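PDB 5KP7: CurD from Moorea producens 3L, which probably works as a hydroxymethylglutaryl-CoA synthase-type condensing enzyme of the thiolase-like superfamily, and binds the 4'-phosphopantetheine arm of a partner protein. Local coordinates for residues S243-Y252 / F348-F358; F268-P276 / M322-T333. The protein carries 3 engineered substitutions. One frame throughout, in Å; residues are numbered along the deposited sequence.

Interaction 1. Residues S243-Y252 / F348-F358; sequences SYLDCCENAY and FSYGSGCCSEF
Phe348 drives its edge into one face of Tyr244, with CE2 of the phenylalanine 3.7 Å from CZ of the tyrosine and the two planes at 82°, a T-shaped pair. The same Phe348 ring turns one face to the helix: Cys248 lies over it, its CA in a CH-pi contact and its SG 4.2 Å from the ring centroid, close to the ring normal. That position follows from Cys248 having SG trans to its own backbone N (chi1 -169°). Tyr350 in turn lies under the helix backbone, with Tyr244 CA 4.0 Å from its centroid, while Cys247 SG sits at the edge of the ring, 3.7 Å from CE1. Beyond that edge Ser243 OG approaches Tyr350 OH to 2.8 Å in a polar network whose protons are not settled; Tyr220 bonds the serine and Asp224 the tyrosine. Cys247 SG also touches Cys354 SG at 3.7 Å, and Ser356, whose OG bonds Tyr218 O, packs on the CB atoms of Cys247 and Ala251. One turn after Cys248, Tyr252 points CD1 over the centre of the Phe358 ring, a second edge-to-face pair with planes at 81°. The arrangement is that of a helix laid across one face of an antiparallel beta hairpin, with Tyr244, Phe348 and Tyr350 as an aromatic cluster; Tyr244 also lines the 4'-phosphopantetheine pocket of this thiolase-like protein.

Interaction 2. Residues F268-P276 / M322-T333; sequences FDYLSFHTP and MGATLFLSLAST. With PNS (4'-phosphopantetheine), chain E.
In the layered alpha/beta architecture of the thiolase-like fold, this contact packs helix 325-333 on strand 270-273, at the edge of the chain's sheet, the two axes running roughly antiparallel at 153°. Ser272 OG is the polar centre of this buried interface. It is hydrogen-bonded to Ser329 OG at 2.9 Å, either hydroxyl being able to donate, and lies 2.8 Å from Thr333 OG1, whose proton could instead go to Ser329 O. Ser329 OG also holds a water that accepts from Phe273 N. Apolar contacts flank this group: the Thr333 CG2 methyl meets Tyr270 CB at 3.5 Å, and Leu326 reaches CD1 across to Ser272 O, also at 3.5 Å. Past the strand end, Thr325 packs into the bend of the chain, its CB against His274 ND1 and its CG2, trans to the backbone N, 3.5 Å from Thr275 O. Its OG1 donates to Met322 O, tilted 31° from the carbonyl plane, and is also bonded by Ile321 N. With an alanine here, Ile321 N would probably be left without this acceptor, and a gap would open beside Thr275 O where the methyl had been. Pro276, next along, borders the phosphopantetheine arm. A second water ties the two sides together, 2.9 Å from His274 ND1, donating to Met322 O and accepting from Leu326 N.

The centres of the two contacts lie about 14 Å apart, on opposite faces of one mixed sheet in which strands 355-363, 343-351 and 270-273 are consecutive, the last being an outermost strand of the chain. Helix 237-258 covers one face in interaction 1 and helix 325-336 the other in interaction 2. Along the chain, helix 237-258 leads to strand 270-273, and helix 325-336 leads to the hairpin of 343-351 and 355-363, so interaction 2 falls between the two halves of interaction 1. They meet mainly at His274, where Tyr244 OH is 2.7 Å from His274 O and Phe348 O 2.9 Å from His274 N, both probable hydrogen bonds, near the phosphopantetheine pocket.

Interaction 1. Residues S243-Y252 / F348-F358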
loop_
_atom_site.group_PDB
_atom_site.type_symbol
_atom_site.label_atom_id
_atom_site.label_comp_id
_atom_site.label_asym_id
_atom_site.label_seq_id
_atom_site.Cartn_x
_atom_site.Cartn_y
_atom_site.Cartn_z
ATOM N N SER A 243 9.210 11.264 -5.040
ATOM C CA SER A 243 9.631 11.107 -3.668
ATOM C C SER A 243 9.764 9.608 -3.275
ATOM O O SER A 243 10.735 9.201 -2.642
ATOM C CB SER A 243 8.637 11.827 -2.744
ATOM O OG SER A 243 9.047 11.740 -1.396
ATOM N N TYR A 244 8.795 8.802 -3.694
ATOM C CA TYR A 244 8.859 7.342 -3.530
ATOM C C TYR A 244 10.161 6.783 -4.128
ATOM O O TYR A 244 10.860 5.980 -3.510
ATOM C CB TYR A 244 7.656 6.709 -4.192
ATOM C CG TYR A 244 7.508 5.189 -4.074
ATOM C CD1 TYR A 244 8.321 4.327 -4.782
ATOM C CD2 TYR A 244 6.506 4.628 -3.304
ATOM C CE1 TYR A 244 8.152 2.960 -4.707
ATOM C CE2 TYR A 244 6.338 3.242 -3.214
ATOM C CZ TYR A 244 7.170 2.418 -3.931
ATOM O OH TYR A 244 7.022 1.051 -3.885
ATOM N N LEU A 245 10.481 7.208 -5.347
ATOM C CA LEU A 245 11.694 6.747 -6.016
ATOM C C LEU A 245 12.968 7.173 -5.287
ATOM O O LEU A 245 13.877 6.364 -5.117
ATOM C CB LEU A 245 11.712 7.252 -7.465
ATOM C CG LEU A 245 10.670 6.598 -8.375
ATOM C CD1 LEU A 245 10.437 7.415 -9.640
ATOM C CD2 LEU A 245 11.092 5.199 -8.728
ATOM N N ASP A 246 13.017 8.422 -4.834
ATOM C CA ASP A 246 14.126 8.906 -4.008
ATOM C C ASP A 246 14.281 8.055 -2.732
ATOM O O ASP A 246 15.374 7.682 -2.373
ATOM C CB ASP A 246 13.982 10.370 -3.621
ATOM C CG ASP A 246 14.285 11.350 -4.745
ATOM O OD1 ASP A 246 14.972 10.978 -5.740
ATOM O OD2 ASP A 246 13.882 12.538 -4.593
ATOM N N CYS A 247 13.185 7.761 -2.059
ATOM C CA CYS A 247 13.229 6.999 -0.821
ATOM C C CYS A 247 13.595 5.536 -1.060
ATOM O O CYS A 247 14.300 4.924 -0.263
ATOM C CB CYS A 247 11.906 7.103 -0.086
ATOM S SG CYS A 247 11.665 8.715 0.720
ATOM N N CYS A 248 13.120 4.981 -2.162
ATOM C CA CYS A 248 13.428 3.599 -2.503
ATOM C C CYS A 248 14.952 3.451 -2.618
ATOM O O CYS A 248 15.535 2.525 -2.019
ATOM C CB CYS A 248 12.684 3.198 -3.773
ATOM S SG CYS A 248 12.720 1.429 -4.146
ATOM N N GLU A 249 15.599 4.399 -3.311
ATOM C CA GLU A 249 17.065 4.424 -3.429
ATOM C C GLU A 249 17.770 4.610 -2.082
ATOM O O GLU A 249 18.708 3.864 -1.756
ATOM C CB GLU A 249 17.489 5.534 -4.404
ATOM C CG GLU A 249 18.977 5.865 -4.377
ATOM C CD GLU A 249 19.447 6.816 -5.475
ATOM O OE1 GLU A 249 18.646 7.311 -6.300
ATOM O OE2 GLU A 249 20.689 7.062 -5.518
ATOM N N ASN A 250 17.347 5.631 -1.332
ATOM C CA ASN A 250 18.090 6.035 -0.128
ATOM C C ASN A 250 17.849 5.115 1.065
ATOM O O ASN A 250 18.775 4.849 1.816
ATOM C CB ASN A 250 17.825 7.506 0.242
ATOM C CG ASN A 250 18.564 8.479 -0.643
ATOM O OD1 ASN A 250 19.773 8.613 -0.542
ATOM N ND2 ASN A 250 17.852 9.176 -1.502
ATOM N N ALA A 251 16.637 4.611 1.240
ATOM C CA ALA A 251 16.408 3.612 2.290
ATOM C C ALA A 251 17.210 2.321 2.054
ATOM O O ALA A 251 17.802 1.746 2.976
ATOM C CB ALA A 251 14.924 3.325 2.440
ATOM N N TYR A 252 17.219 1.869 0.813
ATOM C CA TYR A 252 18.009 0.694 0.459
ATOM C C TYR A 252 19.509 0.954 0.665
ATOM O O TYR A 252 20.208 0.081 1.169
ATOM C CB TYR A 252 17.726 0.191 -0.963
ATOM C CG TYR A 252 18.538 -1.054 -1.269
ATOM C CD1 TYR A 252 18.199 -2.279 -0.689
ATOM C CD2 TYR A 252 19.679 -1.001 -2.076
ATOM C CE1 TYR A 252 18.963 -3.407 -0.890
ATOM C CE2 TYR A 252 20.435 -2.132 -2.285
ATOM C CZ TYR A 252 20.070 -3.327 -1.694
ATOM O OH TYR A 252 20.839 -4.455 -1.944
ATOM N N PHE A 348 10.024 -3.011 0.995
ATOM C CA PHE A 348 10.138 -1.539 0.913
ATOM C C PHE A 348 8.831 -0.871 1.272
ATOM O O PHE A 348 7.816 -1.070 0.594
ATOM C CB PHE A 348 10.571 -1.033 -0.463
ATOM C CG PHE A 348 10.611 0.471 -0.530
ATOM C CD1 PHE A 348 11.481 1.168 0.299
ATOM C CD2 PHE A 348 9.737 1.178 -1.311
ATOM C CE1 PHE A 348 11.505 2.552 0.324
ATOM C CE2 PHE A 348 9.759 2.587 -1.301
ATOM C CZ PHE A 348 10.640 3.259 -0.463
ATOM N N SER A 349 8.873 -0.087 2.348
ATOM C CA SER A 349 7.741 0.694 2.817
ATOM C C SER A 349 7.937 2.165 2.544
ATOM O O SER A 349 9.027 2.694 2.760
ATOM C CB SER A 349 7.612 0.493 4.343
ATOM O OG SER A 349 6.505 1.196 4.825
ATOM N N TYR A 350 6.889 2.842 2.097
ATOM C CA TYR A 350 6.886 4.313 1.892
ATOM C C TYR A 350 5.601 4.869 2.458
ATOM O O TYR A 350 4.548 4.253 2.297
ATOM C CB TYR A 350 6.926 4.689 0.407
ATOM C CG TYR A 350 6.907 6.181 0.148
ATOM C CD1 TYR A 350 8.044 6.950 0.351
ATOM C CD2 TYR A 350 5.746 6.839 -0.244
ATOM C CE1 TYR A 350 8.051 8.321 0.163
ATOM C CE2 TYR A 350 5.750 8.210 -0.457
ATOM C CZ TYR A 350 6.901 8.946 -0.247
ATOM O OH TYR A 350 6.899 10.302 -0.432
ATOM N N GLY A 351 5.668 6.031 3.106
ATOM C CA GLY A 351 4.474 6.763 3.436
ATOM C C GLY A 351 4.686 8.211 3.050
ATOM O O GLY A 351 5.742 8.785 3.372
ATOM N N SER A 352 3.710 8.810 2.372
ATOM C CA SER A 352 3.778 10.246 2.028
ATOM C C SER A 352 4.033 11.117 3.253
ATOM O O SER A 352 3.629 10.762 4.388
ATOM C CB SER A 352 2.461 10.690 1.410
ATOM O OG SER A 352 2.299 10.040 0.182
ATOM N N GLY A 353 4.730 12.223 3.047
ATOM C CA GLY A 353 4.900 13.210 4.099
ATOM C C GLY A 353 6.279 13.567 4.615
ATOM O O GLY A 353 6.406 14.695 5.107
ATOM N N CYS A 354 7.296 12.706 4.619
ATOM C CA CYS A 354 7.313 11.297 4.225
ATOM C C CYS A 354 8.274 10.516 5.147
ATOM O O CYS A 354 9.120 11.120 5.830
ATOM C CB CYS A 354 7.786 11.108 2.758
ATOM S SG CYS A 354 9.580 11.286 2.449
ATOM N N CYS A 355 8.160 9.187 5.141
ATOM C CA CYS A 355 9.144 8.306 5.785
ATOM C C CYS A 355 9.136 6.971 5.027
ATOM O O CYS A 355 8.156 6.631 4.363
ATOM C CB CYS A 355 8.866 8.122 7.283
ATOM S SG CYS A 355 10.297 7.501 8.202
ATOM N N SER A 356 10.230 6.238 5.097
ATOM C CA SER A 356 10.385 4.996 4.375
ATOM C C SER A 356 11.361 4.070 5.079
ATOM O O SER A 356 12.184 4.515 5.870
ATOM C CB SER A 356 10.860 5.267 2.944
ATOM O OG SER A 356 12.221 5.708 2.911
ATOM N N GLU A 357 11.267 2.785 4.750
ATOM C CA GLU A 357 12.128 1.783 5.339
ATOM C C GLU A 357 12.273 0.592 4.431
ATOM O O GLU A 357 11.301 0.159 3.814
ATOM C CB GLU A 357 11.592 1.347 6.710
ATOM C CG GLU A 357 12.481 0.402 7.484
ATOM C CD GLU A 357 12.239 0.373 8.987
ATOM O OE1 GLU A 357 12.777 -0.556 9.622
ATOM O OE2 GLU A 357 11.594 1.294 9.557
ATOM N N PHE A 358 13.495 0.072 4.352
ATOM C CA PHE A 358 13.786 -1.191 3.672
ATOM C C PHE A 358 14.251 -2.197 4.712
ATOM O O PHE A 358 15.099 -1.884 5.567
ATOM C CB PHE A 358 14.852 -1.005 2.591
ATOM C CG PHE A 358 15.078 -2.242 1.744
ATOM C CD1 PHE A 358 15.903 -3.287 2.178
ATOM C CD2 PHE A 358 14.428 -2.384 0.529
ATOM C CE1 PHE A 358 16.080 -4.440 1.406
ATOM C CE2 PHE A 358 14.582 -3.535 -0.234
ATOM C CZ PHE A 358 15.423 -4.545 0.192
#

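Interaction 2. Residues F268-P276 / M322-T333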
loop_
_atom_site.group_PDB
_atom_site.type_symbol
_atom_site.label_atom_id
_atom_site.label_comp_id
_atom_site.label_asym_id
_atom_site.label_seq_id
_atom_site.Cartn_x
_atom_site.Cartn_y
_atom_site.Cartn_z
ATOM N N PHE A 268 18.015 -11.285 -2.500
ATOM C CA PHE A 268 16.566 -11.290 -2.289
ATOM C C PHE A 268 15.935 -12.165 -3.351
ATOM O O PHE A 268 16.046 -11.887 -4.537
ATOM C CB PHE A 268 15.992 -9.864 -2.331
ATOM C CG PHE A 268 16.687 -8.942 -1.390
ATOM C CD1 PHE A 268 16.464 -9.040 -0.031
ATOM C CD2 PHE A 268 17.629 -8.030 -1.857
ATOM C CE1 PHE A 268 17.132 -8.224 0.855
ATOM C CE2 PHE A 268 18.317 -7.224 -0.975
ATOM C CZ PHE A 268 18.062 -7.310 0.388
ATOM N N ASP A 269 15.301 -13.237 -2.915
ATOM C CA ASP A 269 14.520 -14.093 -3.825
ATOM C C ASP A 269 13.279 -13.428 -4.360
ATOM O O ASP A 269 12.888 -13.674 -5.520
ATOM C CB ASP A 269 14.163 -15.384 -3.120
ATOM C CG ASP A 269 15.387 -16.142 -2.710
ATOM O OD1 ASP A 269 16.113 -16.596 -3.612
ATOM O OD2 ASP A 269 15.674 -16.234 -1.507
ATOM N N TYR A 270 12.646 -12.600 -3.523
ATOM C CA TYR A 270 11.479 -11.805 -3.909
ATOM C C TYR A 270 11.612 -10.406 -3.320
ATOM O O TYR A 270 12.366 -10.210 -2.354
ATOM C CB TYR A 270 10.187 -12.451 -3.403
ATOM C CG TYR A 270 9.975 -13.811 -4.011
ATOM C CD1 TYR A 270 9.501 -13.941 -5.307
ATOM C CD2 TYR A 270 10.332 -14.947 -3.320
ATOM C CE1 TYR A 270 9.353 -15.185 -5.890
ATOM C CE2 TYR A 270 10.187 -16.212 -3.892
ATOM C CZ TYR A 270 9.705 -16.329 -5.177
ATOM O OH TYR A 270 9.599 -17.577 -5.787
ATOM N N LEU A 271 10.890 -9.465 -3.914
ATOM C CA LEU A 271 10.786 -8.091 -3.419
ATOM C C LEU A 271 9.328 -7.700 -3.331
ATOM O O LEU A 271 8.575 -7.882 -4.292
ATOM C CB LEU A 271 11.515 -7.143 -4.367
ATOM C CG LEU A 271 13.019 -7.359 -4.489
ATOM C CD1 LEU A 271 13.529 -6.629 -5.714
ATOM C CD2 LEU A 271 13.770 -6.930 -3.236
ATOM N N SER A 272 8.923 -7.196 -2.155
ATOM C CA SER A 272 7.579 -6.673 -1.913
ATOM C C SER A 272 7.673 -5.186 -1.624
ATOM O O SER A 272 8.631 -4.742 -0.954
ATOM C CB SER A 272 6.899 -7.391 -0.747
ATOM O OG SER A 272 6.201 -8.546 -1.241
ATOM N N PHE A 273 6.710 -4.435 -2.144
ATOM C CA PHE A 273 6.759 -2.963 -2.080
ATOM C C PHE A 273 5.411 -2.431 -1.626
ATOM O O PHE A 273 4.364 -3.038 -1.925
ATOM C CB PHE A 273 6.976 -2.393 -3.485
ATOM C CG PHE A 273 8.325 -2.706 -4.137
ATOM C CD1 PHE A 273 8.556 -3.927 -4.741
ATOM C CD2 PHE A 273 9.294 -1.721 -4.259
ATOM C CE1 PHE A 273 9.755 -4.165 -5.415
ATOM C CE2 PHE A 273 10.499 -1.949 -4.927
ATOM C CZ PHE A 273 10.732 -3.200 -5.479
ATOM N N HIS A 274 5.405 -1.263 -0.962
ATOM C CA HIS A 274 4.198 -0.479 -0.888
ATOM C C HIS A 274 3.758 -0.250 -2.334
ATOM O O HIS A 274 4.559 0.182 -3.149
ATOM C CB HIS A 274 4.423 0.875 -0.196
ATOM C CG HIS A 274 3.226 1.747 -0.271
ATOM N ND1 HIS A 274 1.999 1.308 0.142
ATOM C CD2 HIS A 274 3.027 2.970 -0.817
ATOM C CE1 HIS A 274 1.094 2.230 -0.101
ATOM N NE2 HIS A 274 1.690 3.249 -0.681
ATOM N N THR A 275 2.485 -0.565 -2.644
ATOM C CA THR A 275 1.995 -0.632 -4.011
ATOM C C THR A 275 0.775 0.269 -4.219
ATOM O O THR A 275 -0.374 -0.169 -4.115
ATOM C CB THR A 275 1.692 -2.111 -4.390
ATOM O OG1 THR A 275 2.880 -2.902 -4.261
ATOM C CG2 THR A 275 1.221 -2.201 -5.849
ATOM N N PRO A 276 1.009 1.556 -4.524
ATOM C CA PRO A 276 -0.135 2.407 -4.828
ATOM C C PRO A 276 -0.891 1.922 -6.068
ATOM O O PRO A 276 -2.111 2.003 -6.117
ATOM C CB PRO A 276 0.518 3.774 -5.064
ATOM C CG PRO A 276 1.782 3.726 -4.309
ATOM C CD PRO A 276 2.266 2.315 -4.501
ATOM N N MET A 322 -3.260 1.559 1.601
ATOM C CA MET A 322 -2.461 2.460 2.428
ATOM C C MET A 322 -1.478 1.730 3.284
ATOM O O MET A 322 -0.688 0.969 2.755
ATOM C CB MET A 322 -3.349 3.421 3.251
ATOM C CG MET A 322 -4.412 4.123 2.509
ATOM S SD MET A 322 -3.734 5.041 1.193
ATOM C CE MET A 322 -5.057 4.685 0.042
ATOM N N GLY A 323 -1.539 1.869 4.604
ATOM C CA GLY A 323 -0.529 1.247 5.456
ATOM C C GLY A 323 -0.491 -0.266 5.496
ATOM O O GLY A 323 0.488 -0.820 5.979
ATOM N N ALA A 324 -1.550 -0.930 5.011
ATOM C CA ALA A 324 -1.618 -2.377 4.933
ATOM C C ALA A 324 -1.048 -2.953 3.603
ATOM O O ALA A 324 -0.876 -4.166 3.488
ATOM C CB ALA A 324 -3.063 -2.828 5.078
ATOM N N THR A 325 -0.790 -2.107 2.611
ATOM C CA THR A 325 -0.520 -2.623 1.266
ATOM C C THR A 325 0.744 -3.461 1.218
ATOM O O THR A 325 0.759 -4.539 0.603
ATOM C CB THR A 325 -0.449 -1.509 0.212
ATOM O OG1 THR A 325 -1.601 -0.673 0.333
ATOM C CG2 THR A 325 -0.392 -2.104 -1.185
ATOM N N LEU A 326 1.821 -2.996 1.831
ATOM C CA LEU A 326 3.073 -3.806 1.841
ATOM C C LEU A 326 2.877 -5.195 2.492
ATOM O O LEU A 326 3.465 -6.187 2.065
ATOM C CB LEU A 326 4.209 -3.026 2.549
ATOM C CG LEU A 326 5.507 -3.777 2.806
ATOM C CD1 LEU A 326 6.147 -4.190 1.492
ATOM C CD2 LEU A 326 6.477 -2.867 3.569
ATOM N N PHE A 327 2.048 -5.262 3.539
ATOM C CA PHE A 327 1.780 -6.534 4.191
ATOM C C PHE A 327 0.945 -7.436 3.306
ATOM O O PHE A 327 1.177 -8.653 3.276
ATOM C CB PHE A 327 1.117 -6.346 5.558
ATOM C CG PHE A 327 1.967 -5.578 6.558
ATOM C CD1 PHE A 327 3.346 -5.557 6.476
ATOM C CD2 PHE A 327 1.352 -4.900 7.586
ATOM C CE1 PHE A 327 4.119 -4.843 7.396
ATOM C CE2 PHE A 327 2.118 -4.204 8.528
ATOM C CZ PHE A 327 3.503 -4.191 8.419
ATOM N N LEU A 328 0.034 -6.848 2.543
ATOM C CA LEU A 328 -0.708 -7.634 1.575
ATOM C C LEU A 328 0.234 -8.153 0.474
ATOM O O LEU A 328 0.101 -9.286 0.010
ATOM C CB LEU A 328 -1.843 -6.832 0.953
ATOM C CG LEU A 328 -2.705 -7.637 -0.041
ATOM C CD1 LEU A 328 -3.271 -8.897 0.586
ATOM C CD2 LEU A 328 -3.757 -6.749 -0.645
ATOM N N SER A 329 1.145 -7.285 0.027
ATOM C CA SER A 329 2.151 -7.699 -0.958
ATOM C C SER A 329 3.003 -8.871 -0.455
ATOM O O SER A 329 3.228 -9.863 -1.164
ATOM C CB SER A 329 3.052 -6.538 -1.329
ATOM O OG SER A 329 4.017 -6.981 -2.260
ATOM N N LEU A 330 3.412 -8.805 0.808
ATOM C CA LEU A 330 4.103 -9.941 1.438
ATOM C C LEU A 330 3.276 -11.231 1.397
ATOM O O LEU A 330 3.775 -12.280 0.972
ATOM C CB LEU A 330 4.508 -9.607 2.880
ATOM C CG LEU A 330 5.123 -10.764 3.671
ATOM C CD1 LEU A 330 6.426 -11.267 3.059
ATOM C CD2 LEU A 330 5.321 -10.327 5.128
ATOM N N ALA A 331 2.011 -11.144 1.795
ATOM C CA ALA A 331 1.137 -12.303 1.769
ATOM C C ALA A 331 0.995 -12.837 0.319
ATOM O O ALA A 331 0.989 -14.049 0.084
ATOM C CB ALA A 331 -0.226 -11.950 2.300
ATOM N N SER A 332 0.892 -11.902 -0.634
ATOM C CA SER A 332 0.799 -12.266 -2.054
ATOM C C SER A 332 2.064 -12.942 -2.578
ATOM O O SER A 332 1.989 -13.926 -3.326
ATOM C CB SER A 332 0.459 -11.031 -2.870
ATOM O OG SER A 332 0.085 -11.384 -4.198
ATOM N N THR A 333 3.218 -12.414 -2.201
ATOM C CA THR A 333 4.492 -13.036 -2.545
ATOM C C THR A 333 4.562 -14.495 -2.035
ATOM O O THR A 333 4.958 -15.404 -2.759
ATOM C CB THR A 333 5.639 -12.218 -1.962
ATOM O OG1 THR A 333 5.733 -10.956 -2.646
ATOM C CG2 THR A 333 6.957 -12.944 -2.105
HETATM O O23 PNS E . -1.327 7.555 -14.924
HETATM P P24 PNS E . -1.451 8.749 -14.006
HETATM O O26 PNS E . -2.038 10.038 -14.539
HETATM O O27 PNS E . -2.396 8.375 -12.735
HETATM C C28 PNS E . -2.218 7.176 -11.993
HETATM C C29 PNS E . -3.560 6.586 -11.557
HETATM C C30 PNS E . -3.444 5.441 -10.562
HETATM C C31 PNS E . -4.814 6.984 -12.375
HETATM C C32 PNS E . -3.996 7.694 -10.464
HETATM O O33 PNS E . -5.279 7.395 -9.846
HETATM C C34 PNS E . -3.095 8.016 -9.289
HETATM O O35 PNS E . -2.161 8.801 -9.417
HETATM N N36 PNS E . -3.322 7.335 -8.166
HETATM C C37 PNS E . -2.296 7.140 -7.166
HETATM C C38 PNS E . -2.135 8.272 -6.184
HETATM C C39 PNS E . -1.026 7.798 -5.274
HETATM O O40 PNS E . -1.303 7.175 -4.257
HETATM N N41 PNS E . 0.222 8.062 -5.673
HETATM C C42 PNS E . 1.346 7.633 -4.871
HETATM C C43 PNS E . 2.665 7.751 -5.603
HETATM S S44 PNS E . 3.915 7.269 -4.397
HETATM O O HOH W 1 4.747 -5.243 -4.248
HETATM O O HOH W 2 2.030 -0.183 2.628
#